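Local coordinates for predicted ancestral HMA domain of Pik-1 from Oryza spp. (Synthetic construct, PDB 7BNT), which is a predicted ancestral form of the integrated HMA domain of the rice immune receptor Pik-1, and probably recognises blast-fungus effectors by direct binding, at residues B[9-14]-B[68-73]. Numbering follows the deposited sequence.
Sequences VIKVPM and HAELLQ
With chi1 at -179°, V9 places CG2 beside its own backbone N, where this methyl meets CB of Q73 at 3.8 Å; beta-branched V9 favours the extended backbone, and the long chain of Q73 carries its amide past V9 to a bond from NE2 to S75. On the same face L72 keeps CG beside its backbone N (chi1 -64°), which lays CD1 against CB of K11 at 3.7 Å, a leucine long enough to reach the neighbouring strand. L72 reaches this position because the strand bulges here: L72 and Q73 both stand opposite V9. O of V9 therefore accepts two N-H groups, a nearly straight bond from L72 N (2.8 Å, 168° at the hydrogen) and a weak one from Q73 N at 3.3 Å. The N-H of V9 in turn bonds to the carbonyl of Q73. Beyond the bulge regular antiparallel pairing resumes, K11 N donating to E70 O at 2.8 Å and E70 N to K11 O at 3.1 Å. Lysine and glutamate suit this end of the face, where K11 is exposed and E70 partly so; K11 NZ and E70 OE1 lie 5.1 Å apart, too far for a salt bridge, though their opposite charges may attract weakly. The other face is apolar. There I10 and L71 form a non-hydrogen-bonded pair, CD1 of L71 lying 4.0 Å from CG1 of I10, while CG2 of I10 packs on CB of A69. Branched I10 favours the extended backbone and packs on L58 and L62 of helix 55-65; A69, whose methyl is small, touches L62. Outside the chain, Q73 pairs with a strand of another protein, which continues the sheet across the interface. Inner strand 6-11 antiparallel to edge strand 70-74, with both helices on one face, belongs to the βαββαβ ferredoxin-like fold of HMA domains.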
loop_
_atom_site.group_PDB
_atom_site.type_symbol
_atom_site.label_atom_id
_atom_site.label_comp_id
_atom_site.label_asym_id
_atom_site.label_seq_id
_atom_site.Cartn_x
_atom_site.Cartn_y
_atom_site.Cartn_z
ATOM N N VAL B 9 4.616 -4.750 2.630
ATOM C CA VAL B 9 4.261 -3.598 3.490
ATOM C C VAL B 9 5.518 -3.181 4.245
ATOM O O VAL B 9 6.149 -4.027 4.893
ATOM C CB VAL B 9 3.130 -3.932 4.463
ATOM C CG1 VAL B 9 2.792 -2.720 5.301
ATOM C CG2 VAL B 9 1.904 -4.423 3.710
ATOM N N ILE B 10 5.841 -1.902 4.156
ATOM C CA ILE B 10 7.023 -1.303 4.806
ATOM C C ILE B 10 6.563 -0.140 5.685
ATOM O O ILE B 10 5.865 0.757 5.205
ATOM C CB ILE B 10 8.085 -0.868 3.773
ATOM C CG1 ILE B 10 8.621 -2.075 3.001
ATOM C CG2 ILE B 10 9.209 -0.123 4.468
ATOM C CD1 ILE B 10 9.450 -1.711 1.777
ATOM N N LYS B 11 6.949 -0.168 6.950
ATOM C CA LYS B 11 6.713 0.959 7.876
ATOM C C LYS B 11 7.727 2.059 7.555
ATOM O O LYS B 11 8.932 1.755 7.391
ATOM C CB LYS B 11 6.854 0.523 9.333
ATOM C CG LYS B 11 6.519 1.622 10.348
ATOM C CD LYS B 11 6.310 1.060 11.751
ATOM C CE LYS B 11 6.039 2.093 12.818
ATOM N NZ LYS B 11 5.844 1.460 14.149
ATOM N N VAL B 12 7.224 3.267 7.390
ATOM C CA VAL B 12 8.075 4.394 6.947
ATOM C C VAL B 12 8.092 5.453 8.021
ATOM O O VAL B 12 7.171 5.551 8.818
ATOM C CB VAL B 12 7.624 4.984 5.606
ATOM C CG1 VAL B 12 7.801 3.955 4.500
ATOM C CG2 VAL B 12 6.199 5.512 5.664
ATOM N N PRO B 13 9.130 6.311 7.977
ATOM C CA PRO B 13 9.285 7.372 8.956
ATOM C C PRO B 13 8.130 8.368 8.842
ATOM O O PRO B 13 7.671 8.711 7.747
ATOM C CB PRO B 13 10.637 7.978 8.572
ATOM C CG PRO B 13 10.708 7.724 7.083
ATOM C CD PRO B 13 10.198 6.315 6.964
ATOM N N MET B 14 7.692 8.798 10.014
ATOM C CA MET B 14 6.585 9.744 10.181
ATOM C C MET B 14 7.113 11.063 10.739
ATOM O O MET B 14 6.349 11.760 11.407
ATOM C CB MET B 14 5.553 9.104 11.105
ATOM C CG MET B 14 4.949 7.853 10.487
ATOM S SD MET B 14 3.866 8.244 9.093
ATOM C CE MET B 14 2.375 8.690 9.991
ATOM N N HIS B 68 14.223 5.932 8.676
ATOM C CA HIS B 68 14.144 4.517 9.071
ATOM C C HIS B 68 12.939 3.842 8.404
ATOM O O HIS B 68 11.827 4.434 8.407
ATOM C CB HIS B 68 14.088 4.340 10.582
ATOM C CG HIS B 68 14.269 2.905 10.952
ATOM N ND1 HIS B 68 15.370 2.175 10.522
ATOM C CD2 HIS B 68 13.482 2.043 11.639
ATOM C CE1 HIS B 68 15.272 0.939 10.973
ATOM N NE2 HIS B 68 14.124 0.832 11.666
ATOM N N ALA B 69 13.134 2.596 8.001
ATOM C CA ALA B 69 12.108 1.781 7.325
ATOM C C ALA B 69 12.218 0.357 7.851
ATOM O O ALA B 69 13.317 -0.094 8.191
ATOM C CB ALA B 69 12.296 1.829 5.832
ATOM N N GLU B 70 11.097 -0.338 7.889
ATOM C CA GLU B 70 11.005 -1.691 8.460
ATOM C C GLU B 70 10.021 -2.508 7.627
ATOM O O GLU B 70 8.862 -2.117 7.492
ATOM C CB GLU B 70 10.573 -1.577 9.926
ATOM C CG GLU B 70 10.474 -2.882 10.651
ATOM C CD GLU B 70 10.051 -2.725 12.108
ATOM O OE1 GLU B 70 9.651 -1.589 12.512
ATOM O OE2 GLU B 70 10.078 -3.738 12.827
ATOM N N LEU B 71 10.484 -3.619 7.088
ATOM C CA LEU B 71 9.597 -4.576 6.399
ATOM C C LEU B 71 8.654 -5.207 7.411
ATOM O O LEU B 71 9.142 -5.772 8.408
ATOM C CB LEU B 71 10.433 -5.626 5.688
ATOM C CG LEU B 71 9.694 -6.668 4.855
ATOM C CD1 LEU B 71 8.918 -6.031 3.725
ATOM C CD2 LEU B 71 10.672 -7.679 4.298
ATOM N N LEU B 72 7.355 -5.202 7.121
ATOM C CA LEU B 72 6.395 -5.777 8.076
ATOM C C LEU B 72 5.546 -6.888 7.482
ATOM O O LEU B 72 4.919 -7.600 8.274
ATOM C CB LEU B 72 5.490 -4.682 8.645
ATOM C CG LEU B 72 6.176 -3.606 9.481
ATOM C CD1 LEU B 72 5.112 -2.669 10.007
ATOM C CD2 LEU B 72 6.976 -4.172 10.638
ATOM N N GLN B 73 5.432 -6.991 6.157
ATOM C CA GLN B 73 4.582 -8.053 5.596
ATOM C C GLN B 73 5.085 -8.388 4.201
ATOM O O GLN B 73 5.440 -7.464 3.463
ATOM C CB GLN B 73 3.126 -7.591 5.509
ATOM C CG GLN B 73 2.143 -8.706 5.195
ATOM C CD GLN B 73 0.755 -8.214 4.878
ATOM O OE1 GLN B 73 0.153 -7.457 5.632
ATOM N NE2 GLN B 73 0.237 -8.700 3.775
#